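Local coordinates for DNA/pantothenate metabolism flavoprotein (Streptomyces sparsogenes DSM 40356, PDB 7CFU), which binds flavin mononucleotide and, as an FMN-dependent cysteine decarboxylase, probably carries out the oxidative decarboxylation of a cysteine residue in a biosynthetic pathway, at residues 26-31 with 59-64; 54-59 with 121-126; 93-98 with 125-130. All coordinates share one frame; numbering follows the deposited sequence.

Contact 1: 26-31 with 59-64; sequences WGVCGS and AQARAL. With FMN (flavin mononucleotide), chain Y.
The ribityl hydroxyl O2' of the flavin mononucleotide is held by both segments at once. It donates to the backbone oxygen of Gly30, with 2.6 Å between O2' and Gly30 O, and it accepts from the side-chain amide of Gln60, whose NE2 lies 2.9 Å from O2' at an N-H...O angle of 155°. One bond comes from the turn after strand 23-28 and the other from the first turn of helix 59-65, so together they limit how this hydroxyl can rotate. Gln60 makes the reach because CG stands anti to the backbone N (chi1 175°) and the chain then bends at chi2 (79°), laying CG over Gly30 CA at 3.7 Å and carrying the amide on to the ribityl chain.

Protein meets protein with small groups. The methyl CB of Ala61 sits on the strand's exit, 3.3 Å from Val28 O, and also touches the Val28 methyl CG1. Gly30, with no side chain, brings its CA as close to the helix backbone at Ala61 N as it does to Gln60 CG. Centred in an inverse gamma turn, Gly30 directs its amide to the phosphate, N to O2P 2.9 Å and nearly straight, while its carbonyl serves O2'. Farther along the cofactor, Ser31 OG donates to the flavin carbonyl O4 (2.8 Å), and Leu64 CD1 rests against the dimethylbenzene end of the ring, 4.0 Å from C7. Trp82 of a neighbouring subunit packs on Gln60. A glycine-containing turn following the first strand of a parallel sheet, paired with a helix start after the adjacent strand, is consistent with the Rossmann-like cofactor site of this flavoprotein family.

Contact 2: 54-59 with 121-126; sequences RTVMTA and DDVLTA. With FMN (flavin mononucleotide), chain Y; FMN (flavin mononucleotide), chain B.
Val56 turns CG1 anti to its own nitrogen (chi1 -179°), and Leu124 sets CG likewise anti to N (chi1 180°), which brings the valine methyl against the start of the helix and the leucine branches along the strand. Val56 CG1 lies 3.9 Å from Leu124 CA and also touches Val123 CG1. The two Leu124 methyls divide the work: CD1 packs on Val56, while CD2 reaches the Thr58 methyl CG2 at 3.7 Å.

Thr58 turns its methyl to Leu124 and its hydroxyl to the phosphate; OG1 donates to O2P of FMN chain Y (2.6 Å) and also accepts from Ala61 N at the head of the next helix. Asp122 is the N-cap of helix 123-130. Its OD1 takes the Thr125 amide, N to OD1 2.9 Å and nearly straight, and the Thr125 hydroxyl from the opposite face of the carboxylate plane, while a water donates to OD2 (2.6 Å). That water accepts from Ala59 N, so a polar bridge borders the apolar patch.

Asp121, just before the helix, and Ala126 border a second flavin, FMN chain B, held largely by another subunit. Strand 52-57, an outermost strand of the parallel sheet within this chain, has helix 123-130 against it, with Leu95 of helix 91-98 on Val56 and Ile70 of helix 67-74 touching Thr55 and Met57.

Contact 3: 93-98 with 125-130; sequences VALGAW and TATVLA
Thr127 of helix 123-130 touches Leu95 and Gly96 of helix 91-98, and its side chain shares out its atoms between the partner and its own helix. From CB, the methyl branch CG2 runs anti to the backbone nitrogen and crosses to helix 91-98, where it meets Leu95 CB at 4.0 Å and Gly96 N at 3.9 Å. The hydroxyl branch OG1 points back (chi1 -59°) and hydrogen-bonds to Val123 O, one turn earlier in the same helix. Its polar atom is therefore satisfied locally, and only carbon is offered to the neighbour.

The segments cross at -48°, with axes 8.0 Å apart, a close approach that rests on small residues. Gly96 and Ala130 have the nearest alpha carbons, at 4.9 Å; the absence of a side chain at Gly96 lets the two backbones come this close. These helices pack on one another beside the parallel sheet of what is probably a Rossmann-like flavoprotein fold, and Leu25 of strand 23-28 touches both Leu95 and Thr127.

One turn before Gly96, Val93 meets the Ala130 methyl through its backbone, CA to Ala130 CB 4.3 Å, although its CB points away from helix 123-130. Gly96 CA also lies 4.1 Å from Ala130 O. No hydrogen bond joins the two segments. Beyond them, Asn142 of a neighbouring subunit packs on Val93, and Met145 of that subunit on Ala130.

In the fold
All three contacts are largely buried, and none has a direct hydrogen bond between its segments: the ligand bridges contact 1, water bridges contact 2, and neither bridges contact 3 among the groups described. Contacts 1 and 2 lie side by side, their centres 8 Å apart: strands 23-28 and 52-57 are neighbours in the sheet, Ala59 belongs to both, and both reach the same flavin. Contact 2 joins an apolar patch to a capped helix start. Contact 3 shares Thr125 and Ala126 with it through helix 123-130 and touches it where Leu95 meets Val56 and Trp98 meets Arg54. This helix pair lies farther from the chain's centre, with partly exposed Val93 and Leu95.

Contact 1: 26-31 with 59-64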
loop_
_atom_site.group_PDB
_atom_site.type_symbol
_atom_site.label_atom_id
_atom_site.label_comp_id
_atom_site.label_asym_id
_atom_site.label_seq_id
_atom_site.Cartn_x
_atom_site.Cartn_y
_atom_site.Cartn_z
ATOM N N TRP A 26 -4.977 -0.965 -34.122
ATOM C CA TRP A 26 -5.908 0.127 -33.849
ATOM C C TRP A 26 -5.511 0.837 -32.555
ATOM O O TRP A 26 -5.661 0.275 -31.466
ATOM C CB TRP A 26 -7.326 -0.431 -33.771
ATOM C CG TRP A 26 -8.414 0.534 -33.494
ATOM C CD1 TRP A 26 -8.312 1.887 -33.345
ATOM C CD2 TRP A 26 -9.795 0.210 -33.304
ATOM N NE1 TRP A 26 -9.550 2.425 -33.069
ATOM C CE2 TRP A 26 -10.477 1.417 -33.048
ATOM C CE3 TRP A 26 -10.521 -0.982 -33.339
ATOM C CZ2 TRP A 26 -11.847 1.465 -32.827
ATOM C CZ3 TRP A 26 -11.882 -0.932 -33.119
ATOM C CH2 TRP A 26 -12.531 0.282 -32.867
ATOM N N GLY A 27 -5.022 2.072 -32.667
ATOM C CA GLY A 27 -4.667 2.865 -31.491
ATOM C C GLY A 27 -5.804 3.765 -31.029
ATOM O O GLY A 27 -6.468 4.409 -31.838
ATOM N N VAL A 28 -5.982 3.850 -29.706
ATOM C CA VAL A 28 -7.080 4.606 -29.103
ATOM C C VAL A 28 -6.491 5.632 -28.143
ATOM O O VAL A 28 -5.763 5.275 -27.210
ATOM C CB VAL A 28 -8.084 3.700 -28.362
ATOM C CG1 VAL A 28 -9.205 4.539 -27.771
ATOM C CG2 VAL A 28 -8.665 2.637 -29.283
ATOM N N CYS A 29 -6.812 6.904 -28.364
ATOM C CA CYS A 29 -6.333 7.976 -27.501
ATOM C C CYS A 29 -7.464 8.469 -26.601
ATOM O O CYS A 29 -8.636 8.144 -26.797
ATOM C CB CYS A 29 -5.766 9.124 -28.338
ATOM S SG CYS A 29 -4.449 8.632 -29.467
ATOM N N GLY A 30 -7.092 9.269 -25.602
ATOM C CA GLY A 30 -8.035 9.747 -24.610
ATOM C C GLY A 30 -8.898 10.898 -25.097
ATOM O O GLY A 30 -8.715 12.046 -24.670
ATOM N N SER A 31 -9.832 10.605 -26.005
ATOM C CA SER A 31 -10.754 11.585 -26.558
ATOM C C SER A 31 -12.187 11.207 -26.192
ATOM O O SER A 31 -12.488 10.030 -25.973
ATOM C CB SER A 31 -10.610 11.665 -28.086
ATOM O OG SER A 31 -11.775 12.200 -28.700
ATOM N N ALA A 59 -2.428 5.719 -21.921
ATOM C CA ALA A 59 -2.784 5.689 -20.504
ATOM C C ALA A 59 -4.048 6.497 -20.251
ATOM O O ALA A 59 -4.868 6.136 -19.399
ATOM C CB ALA A 59 -1.629 6.210 -19.646
ATOM N N GLN A 60 -4.214 7.615 -20.973
ATOM C CA GLN A 60 -5.403 8.438 -20.787
ATOM C C GLN A 60 -6.657 7.746 -21.311
ATOM O O GLN A 60 -7.708 7.778 -20.659
ATOM C CB GLN A 60 -5.209 9.803 -21.470
ATOM C CG GLN A 60 -6.434 10.690 -21.427
ATOM C CD GLN A 60 -6.615 11.391 -20.088
ATOM O OE1 GLN A 60 -6.207 10.877 -19.044
ATOM N NE2 GLN A 60 -7.210 12.582 -20.118
ATOM N N ALA A 61 -6.574 7.115 -22.484
ATOM C CA ALA A 61 -7.719 6.356 -22.984
ATOM C C ALA A 61 -8.127 5.276 -21.990
ATOM O O ALA A 61 -9.316 5.105 -21.685
ATOM C CB ALA A 61 -7.392 5.735 -24.342
ATOM N N ARG A 62 -7.145 4.551 -21.453
ATOM C CA ARG A 62 -7.448 3.514 -20.476
ATOM C C ARG A 62 -8.118 4.092 -19.235
ATOM O O ARG A 62 -9.108 3.535 -18.740
ATOM C CB ARG A 62 -6.173 2.759 -20.099
ATOM C CG ARG A 62 -6.420 1.581 -19.149
ATOM C CD ARG A 62 -5.126 0.896 -18.772
ATOM N NE ARG A 62 -4.188 1.845 -18.182
ATOM C CZ ARG A 62 -2.940 1.556 -17.823
ATOM N NH1 ARG A 62 -2.463 0.327 -17.982
ATOM N NH2 ARG A 62 -2.169 2.501 -17.296
ATOM N N ALA A 63 -7.625 5.231 -18.739
ATOM C CA ALA A 63 -8.175 5.786 -17.503
ATOM C C ALA A 63 -9.607 6.272 -17.684
ATOM O O ALA A 63 -10.406 6.208 -16.745
ATOM C CB ALA A 63 -7.290 6.923 -17.000
ATOM N N LEU A 64 -9.958 6.717 -18.885
ATOM C CA LEU A 64 -11.301 7.206 -19.154
ATOM C C LEU A 64 -12.240 6.058 -19.476
ATOM O O LEU A 64 -13.346 5.981 -18.932
ATOM C CB LEU A 64 -11.275 8.200 -20.322
ATOM C CG LEU A 64 -10.477 9.481 -20.093
ATOM C CD1 LEU A 64 -10.550 10.360 -21.321
ATOM C CD2 LEU A 64 -11.043 10.202 -18.877
HETATM N N1 FMN Y . -8.232 15.915 -26.152
HETATM C C2 FMN Y . -8.405 16.005 -27.512
HETATM O O2 FMN Y . -7.479 16.405 -28.201
HETATM N N3 FMN Y . -9.597 15.631 -28.096
HETATM C C4 FMN Y . -10.635 15.182 -27.306
HETATM O O4 FMN Y . -11.702 14.860 -27.828
HETATM C C4A FMN Y . -10.469 15.104 -25.929
HETATM N N5 FMN Y . -11.492 14.648 -25.127
HETATM C C5A FMN Y . -11.310 14.551 -23.762
HETATM C C6 FMN Y . -12.351 14.094 -22.971
HETATM C C7 FMN Y . -12.179 13.994 -21.598
HETATM C C7M FMN Y . -13.310 13.491 -20.738
HETATM C C8 FMN Y . -10.972 14.365 -21.016
HETATM C C8M FMN Y . -10.811 14.258 -19.518
HETATM C C9 FMN Y . -9.926 14.831 -21.810
HETATM C C9A FMN Y . -10.099 14.925 -23.186
HETATM N N10 FMN Y . -9.078 15.394 -23.999
HETATM C C10 FMN Y . -9.258 15.467 -25.360
HETATM C "C1'" FMN Y . -7.761 15.791 -23.417
HETATM C "C2'" FMN Y . -6.806 14.618 -23.559
HETATM O "O2'" FMN Y . -7.347 13.472 -22.918
HETATM C "C3'" FMN Y . -5.436 15.016 -23.011
HETATM O "O3'" FMN Y . -4.843 15.959 -23.880
HETATM C "C4'" FMN Y . -4.509 13.811 -22.785
HETATM O "O4'" FMN Y . -3.279 14.257 -22.241
HETATM C "C5'" FMN Y . -4.245 13.064 -24.080
HETATM O "O5'" FMN Y . -3.582 11.849 -23.787
HETATM P P FMN Y . -3.203 10.816 -24.954
HETATM O O1P FMN Y . -1.900 10.140 -24.598
HETATM O O2P FMN Y . -4.352 9.879 -25.107
HETATM O O3P FMN Y . -2.987 11.519 -26.280
#

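Contact 2: 54-59 with 121-126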
loop_
_atom_site.group_PDB
_atom_site.type_symbol
_atom_site.label_atom_id
_atom_site.label_comp_id
_atom_site.label_asym_id
_atom_site.label_seq_id
_atom_site.Cartn_x
_atom_site.Cartn_y
_atom_site.Cartn_z
ATOM N N ARG A 54 -6.019 -5.883 -33.291
ATOM C CA ARG A 54 -5.361 -5.676 -32.002
ATOM C C ARG A 54 -5.335 -4.185 -31.665
ATOM O O ARG A 54 -5.064 -3.352 -32.537
ATOM C CB ARG A 54 -3.929 -6.220 -32.008
ATOM C CG ARG A 54 -3.828 -7.724 -32.211
ATOM C CD ARG A 54 -2.385 -8.204 -32.141
ATOM N NE ARG A 54 -2.306 -9.658 -32.253
ATOM C CZ ARG A 54 -2.446 -10.505 -31.235
ATOM N NH1 ARG A 54 -2.674 -10.049 -30.008
ATOM N NH2 ARG A 54 -2.359 -11.815 -31.446
ATOM N N THR A 55 -5.616 -3.851 -30.404
ATOM C CA THR A 55 -5.729 -2.469 -29.956
ATOM C C THR A 55 -4.599 -2.070 -29.010
ATOM O O THR A 55 -4.068 -2.890 -28.254
ATOM C CB THR A 55 -7.064 -2.219 -29.258
ATOM O OG1 THR A 55 -7.206 -3.130 -28.164
ATOM C CG2 THR A 55 -8.226 -2.391 -30.231
ATOM N N VAL A 56 -4.223 -0.795 -29.094
ATOM C CA VAL A 56 -3.295 -0.140 -28.180
ATOM C C VAL A 56 -3.989 1.102 -27.637
ATOM O O VAL A 56 -4.500 1.916 -28.416
ATOM C CB VAL A 56 -1.969 0.241 -28.871
ATOM C CG1 VAL A 56 -1.005 0.897 -27.886
ATOM C CG2 VAL A 56 -1.328 -0.963 -29.501
ATOM N N MET A 57 -4.041 1.233 -26.311
ATOM C CA MET A 57 -4.635 2.391 -25.657
ATOM C C MET A 57 -3.554 3.235 -24.993
ATOM O O MET A 57 -2.614 2.699 -24.396
ATOM C CB MET A 57 -5.660 1.981 -24.598
ATOM C CG MET A 57 -6.802 1.122 -25.122
ATOM S SD MET A 57 -8.000 0.830 -23.819
ATOM C CE MET A 57 -8.930 2.355 -23.847
ATOM N N THR A 58 -3.672 4.552 -25.123
ATOM C CA THR A 58 -2.863 5.422 -24.291
ATOM C C THR A 58 -3.299 5.278 -22.835
ATOM O O THR A 58 -4.386 4.771 -22.535
ATOM C CB THR A 58 -2.993 6.882 -24.743
ATOM O OG1 THR A 58 -4.308 7.380 -24.437
ATOM C CG2 THR A 58 -2.768 6.971 -26.223
ATOM N N ALA A 59 -2.428 5.719 -21.921
ATOM C CA ALA A 59 -2.784 5.689 -20.504
ATOM C C ALA A 59 -4.048 6.497 -20.251
ATOM O O ALA A 59 -4.868 6.136 -19.399
ATOM C CB ALA A 59 -1.629 6.210 -19.646
ATOM N N ASP A 121 7.022 8.349 -26.388
ATOM C CA ASP A 121 7.132 8.234 -24.936
ATOM C C ASP A 121 6.053 7.353 -24.317
ATOM O O ASP A 121 5.842 7.414 -23.100
ATOM C CB ASP A 121 7.144 9.621 -24.278
ATOM C CG ASP A 121 5.848 10.394 -24.472
ATOM O OD1 ASP A 121 4.912 9.889 -25.133
ATOM O OD2 ASP A 121 5.771 11.527 -23.945
ATOM N N ASP A 122 5.343 6.568 -25.126
ATOM C CA ASP A 122 4.494 5.485 -24.643
ATOM C C ASP A 122 4.440 4.429 -25.739
ATOM O O ASP A 122 5.008 4.610 -26.820
ATOM C CB ASP A 122 3.093 5.977 -24.244
ATOM C CG ASP A 122 2.278 6.527 -25.425
ATOM O OD1 ASP A 122 2.778 6.572 -26.572
ATOM O OD2 ASP A 122 1.109 6.912 -25.197
ATOM N N VAL A 123 3.733 3.328 -25.467
ATOM C CA VAL A 123 3.712 2.221 -26.423
ATOM C C VAL A 123 3.130 2.675 -27.759
ATOM O O VAL A 123 3.687 2.370 -28.824
ATOM C CB VAL A 123 2.952 1.006 -25.856
ATOM C CG1 VAL A 123 2.766 -0.039 -26.942
ATOM C CG2 VAL A 123 3.725 0.396 -24.696
ATOM N N LEU A 124 2.028 3.432 -27.728
ATOM C CA LEU A 124 1.364 3.812 -28.975
ATOM C C LEU A 124 2.293 4.610 -29.879
ATOM O O LEU A 124 2.490 4.256 -31.045
ATOM C CB LEU A 124 0.104 4.623 -28.692
ATOM C CG LEU A 124 -0.644 5.056 -29.967
ATOM C CD1 LEU A 124 -1.062 3.833 -30.787
ATOM C CD2 LEU A 124 -1.839 5.949 -29.666
ATOM N N THR A 125 2.893 5.680 -29.352
ATOM C CA THR A 125 3.680 6.551 -30.216
ATOM C C THR A 125 4.990 5.893 -30.620
ATOM O O THR A 125 5.529 6.198 -31.688
ATOM C CB THR A 125 3.942 7.896 -29.537
ATOM O OG1 THR A 125 4.581 7.688 -28.273
ATOM C CG2 THR A 125 2.614 8.655 -29.333
ATOM N N ALA A 126 5.495 4.971 -29.796
ATOM C CA ALA A 126 6.647 4.171 -30.196
ATOM C C ALA A 126 6.274 3.207 -31.310
ATOM O O ALA A 126 7.070 2.965 -32.224
ATOM C CB ALA A 126 7.201 3.394 -28.996
HETATM N N1 FMN Y . -8.232 15.915 -26.152
HETATM C C2 FMN Y . -8.405 16.005 -27.512
HETATM O O2 FMN Y . -7.479 16.405 -28.201
HETATM N N3 FMN Y . -9.597 15.631 -28.096
HETATM C C4 FMN Y . -10.635 15.182 -27.306
HETATM O O4 FMN Y . -11.702 14.860 -27.828
HETATM C C4A FMN Y . -10.469 15.104 -25.929
HETATM N N5 FMN Y . -11.492 14.648 -25.127
HETATM C C5A FMN Y . -11.310 14.551 -23.762
HETATM C C6 FMN Y . -12.351 14.094 -22.971
HETATM C C7 FMN Y . -12.179 13.994 -21.598
HETATM C C7M FMN Y . -13.310 13.491 -20.738
HETATM C C8 FMN Y . -10.972 14.365 -21.016
HETATM C C8M FMN Y . -10.811 14.258 -19.518
HETATM C C9 FMN Y . -9.926 14.831 -21.810
HETATM C C9A FMN Y . -10.099 14.925 -23.186
HETATM N N10 FMN Y . -9.078 15.394 -23.999
HETATM C C10 FMN Y . -9.258 15.467 -25.360
HETATM C "C1'" FMN Y . -7.761 15.791 -23.417
HETATM C "C2'" FMN Y . -6.806 14.618 -23.559
HETATM O "O2'" FMN Y . -7.347 13.472 -22.918
HETATM C "C3'" FMN Y . -5.436 15.016 -23.011
HETATM O "O3'" FMN Y . -4.843 15.959 -23.880
HETATM C "C4'" FMN Y . -4.509 13.811 -22.785
HETATM O "O4'" FMN Y . -3.279 14.257 -22.241
HETATM C "C5'" FMN Y . -4.245 13.064 -24.080
HETATM O "O5'" FMN Y . -3.582 11.849 -23.787
HETATM P P FMN Y . -3.203 10.816 -24.954
HETATM O O1P FMN Y . -1.900 10.140 -24.598
HETATM O O2P FMN Y . -4.352 9.879 -25.107
HETATM O O3P FMN Y . -2.987 11.519 -26.280
HETATM N N1 FMN B . 13.202 2.701 -28.403
HETATM C C2 FMN B . 14.220 3.153 -29.211
HETATM O O2 FMN B . 14.096 4.231 -29.794
HETATM N N3 FMN B . 15.374 2.394 -29.360
HETATM C C4 FMN B . 15.511 1.175 -28.710
HETATM O O4 FMN B . 16.536 0.494 -28.854
HETATM C C4A FMN B . 14.483 0.722 -27.891
HETATM N N5 FMN B . 14.602 -0.487 -27.226
HETATM C C5A FMN B . 13.584 -0.926 -26.408
HETATM C C6 FMN B . 13.715 -2.136 -25.740
HETATM C C7 FMN B . 12.688 -2.588 -24.916
HETATM C C7M FMN B . 12.823 -3.903 -24.193
HETATM C C8 FMN B . 11.534 -1.826 -24.756
HETATM C C8M FMN B . 10.440 -2.340 -23.862
HETATM C C9 FMN B . 11.398 -0.607 -25.432
HETATM C C9A FMN B . 12.430 -0.154 -26.256
HETATM N N10 FMN B . 12.317 1.052 -26.937
HETATM C C10 FMN B . 13.332 1.492 -27.744
HETATM C "C1'" FMN B . 11.098 1.912 -26.789
HETATM C "C2'" FMN B . 11.420 2.961 -25.734
HETATM O "O2'" FMN B . 11.712 2.310 -24.503
HETATM C "C3'" FMN B . 10.237 3.923 -25.610
HETATM O "O3'" FMN B . 10.141 4.728 -26.766
HETATM C "C4'" FMN B . 10.351 4.795 -24.365
HETATM O "O4'" FMN B . 9.215 5.633 -24.262
HETATM C "C5'" FMN B . 11.597 5.660 -24.402
HETATM O "O5'" FMN B . 11.713 6.216 -23.111
HETATM P P FMN B . 12.917 7.205 -22.735
HETATM O O1P FMN B . 12.429 8.234 -21.724
HETATM O O2P FMN B . 14.035 6.368 -22.152
HETATM O O3P FMN B . 13.413 7.887 -23.992
HETATM O O HOH W 1 0.430 3.731 -25.463
HETATM O O HOH W 2 0.146 6.643 -22.778
#

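Contact 3: 93-98 with 125-130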
loop_
_atom_site.group_PDB
_atom_site.type_symbol
_atom_site.label_atom_id
_atom_site.label_comp_id
_atom_site.label_asym_id
_atom_site.label_seq_id
_atom_site.Cartn_x
_atom_site.Cartn_y
_atom_site.Cartn_z
ATOM N N VAL A 93 7.973 -2.987 -31.346
ATOM C CA VAL A 93 8.514 -3.741 -32.478
ATOM C C VAL A 93 7.551 -4.849 -32.895
ATOM O O VAL A 93 7.253 -5.023 -34.085
ATOM C CB VAL A 93 9.903 -4.307 -32.134
ATOM C CG1 VAL A 93 10.406 -5.212 -33.248
ATOM C CG2 VAL A 93 10.897 -3.174 -31.849
ATOM N N ALA A 94 7.039 -5.610 -31.924
ATOM C CA ALA A 94 6.142 -6.712 -32.255
ATOM C C ALA A 94 4.857 -6.198 -32.890
ATOM O O ALA A 94 4.403 -6.725 -33.911
ATOM C CB ALA A 94 5.847 -7.560 -31.013
ATOM N N LEU A 95 4.246 -5.168 -32.297
ATOM C CA LEU A 95 3.016 -4.632 -32.878
ATOM C C LEU A 95 3.290 -3.925 -34.203
ATOM O O LEU A 95 2.500 -4.040 -35.145
ATOM C CB LEU A 95 2.332 -3.692 -31.892
ATOM C CG LEU A 95 1.789 -4.377 -30.645
ATOM C CD1 LEU A 95 1.414 -3.341 -29.604
ATOM C CD2 LEU A 95 0.589 -5.234 -31.006
ATOM N N GLY A 96 4.403 -3.196 -34.299
ATOM C CA GLY A 96 4.717 -2.509 -35.543
ATOM C C GLY A 96 4.943 -3.470 -36.698
ATOM O O GLY A 96 4.519 -3.213 -37.827
ATOM N N ALA A 97 5.605 -4.597 -36.431
ATOM C CA ALA A 97 5.814 -5.581 -37.485
ATOM C C ALA A 97 4.532 -6.338 -37.818
ATOM O O ALA A 97 4.354 -6.785 -38.957
ATOM C CB ALA A 97 6.918 -6.559 -37.082
ATOM N N TRP A 98 3.644 -6.522 -36.841
ATOM C CA TRP A 98 2.429 -7.292 -37.080
ATOM C C TRP A 98 1.421 -6.538 -37.943
ATOM O O TRP A 98 0.680 -7.160 -38.714
ATOM C CB TRP A 98 1.815 -7.681 -35.740
ATOM C CG TRP A 98 0.503 -8.395 -35.822
ATOM C CD1 TRP A 98 0.311 -9.744 -35.904
ATOM C CD2 TRP A 98 -0.807 -7.805 -35.789
ATOM N NE1 TRP A 98 -1.030 -10.030 -35.938
ATOM C CE2 TRP A 98 -1.740 -8.859 -35.867
ATOM C CE3 TRP A 98 -1.279 -6.496 -35.707
ATOM C CZ2 TRP A 98 -3.120 -8.641 -35.862
ATOM C CZ3 TRP A 98 -2.652 -6.280 -35.704
ATOM C CH2 TRP A 98 -3.552 -7.344 -35.785
ATOM N N THR A 125 2.893 5.680 -29.352
ATOM C CA THR A 125 3.680 6.551 -30.216
ATOM C C THR A 125 4.990 5.893 -30.620
ATOM O O THR A 125 5.529 6.198 -31.688
ATOM C CB THR A 125 3.942 7.896 -29.537
ATOM O OG1 THR A 125 4.581 7.688 -28.273
ATOM C CG2 THR A 125 2.614 8.655 -29.333
ATOM N N ALA A 126 5.495 4.971 -29.796
ATOM C CA ALA A 126 6.647 4.171 -30.196
ATOM C C ALA A 126 6.274 3.207 -31.310
ATOM O O ALA A 126 7.070 2.965 -32.224
ATOM C CB ALA A 126 7.201 3.394 -28.996
ATOM N N THR A 127 5.069 2.647 -31.244
ATOM C CA THR A 127 4.613 1.743 -32.290
ATOM C C THR A 127 4.483 2.457 -33.631
ATOM O O THR A 127 4.748 1.856 -34.679
ATOM C CB THR A 127 3.297 1.099 -31.863
ATOM O OG1 THR A 127 3.508 0.387 -30.633
ATOM C CG2 THR A 127 2.797 0.128 -32.921
ATOM N N VAL A 128 4.089 3.737 -33.614
ATOM C CA VAL A 128 4.033 4.528 -34.845
ATOM C C VAL A 128 5.390 4.521 -35.541
ATOM O O VAL A 128 5.488 4.279 -36.752
ATOM C CB VAL A 128 3.575 5.966 -34.536
ATOM C CG1 VAL A 128 3.760 6.874 -35.760
ATOM C CG2 VAL A 128 2.132 5.996 -34.048
ATOM N N LEU A 129 6.464 4.738 -34.775
ATOM C CA LEU A 129 7.796 4.766 -35.377
ATOM C C LEU A 129 8.186 3.412 -35.947
ATOM O O LEU A 129 8.917 3.347 -36.941
ATOM C CB LEU A 129 8.841 5.217 -34.354
ATOM C CG LEU A 129 8.771 6.659 -33.872
ATOM C CD1 LEU A 129 9.934 6.962 -32.940
ATOM C CD2 LEU A 129 8.773 7.596 -35.067
ATOM N N ALA A 130 7.723 2.324 -35.331
ATOM C CA ALA A 130 8.110 1.001 -35.787
ATOM C C ALA A 130 7.204 0.466 -36.882
ATOM O O ALA A 130 7.595 -0.471 -37.579
ATOM C CB ALA A 130 8.143 0.025 -34.610
#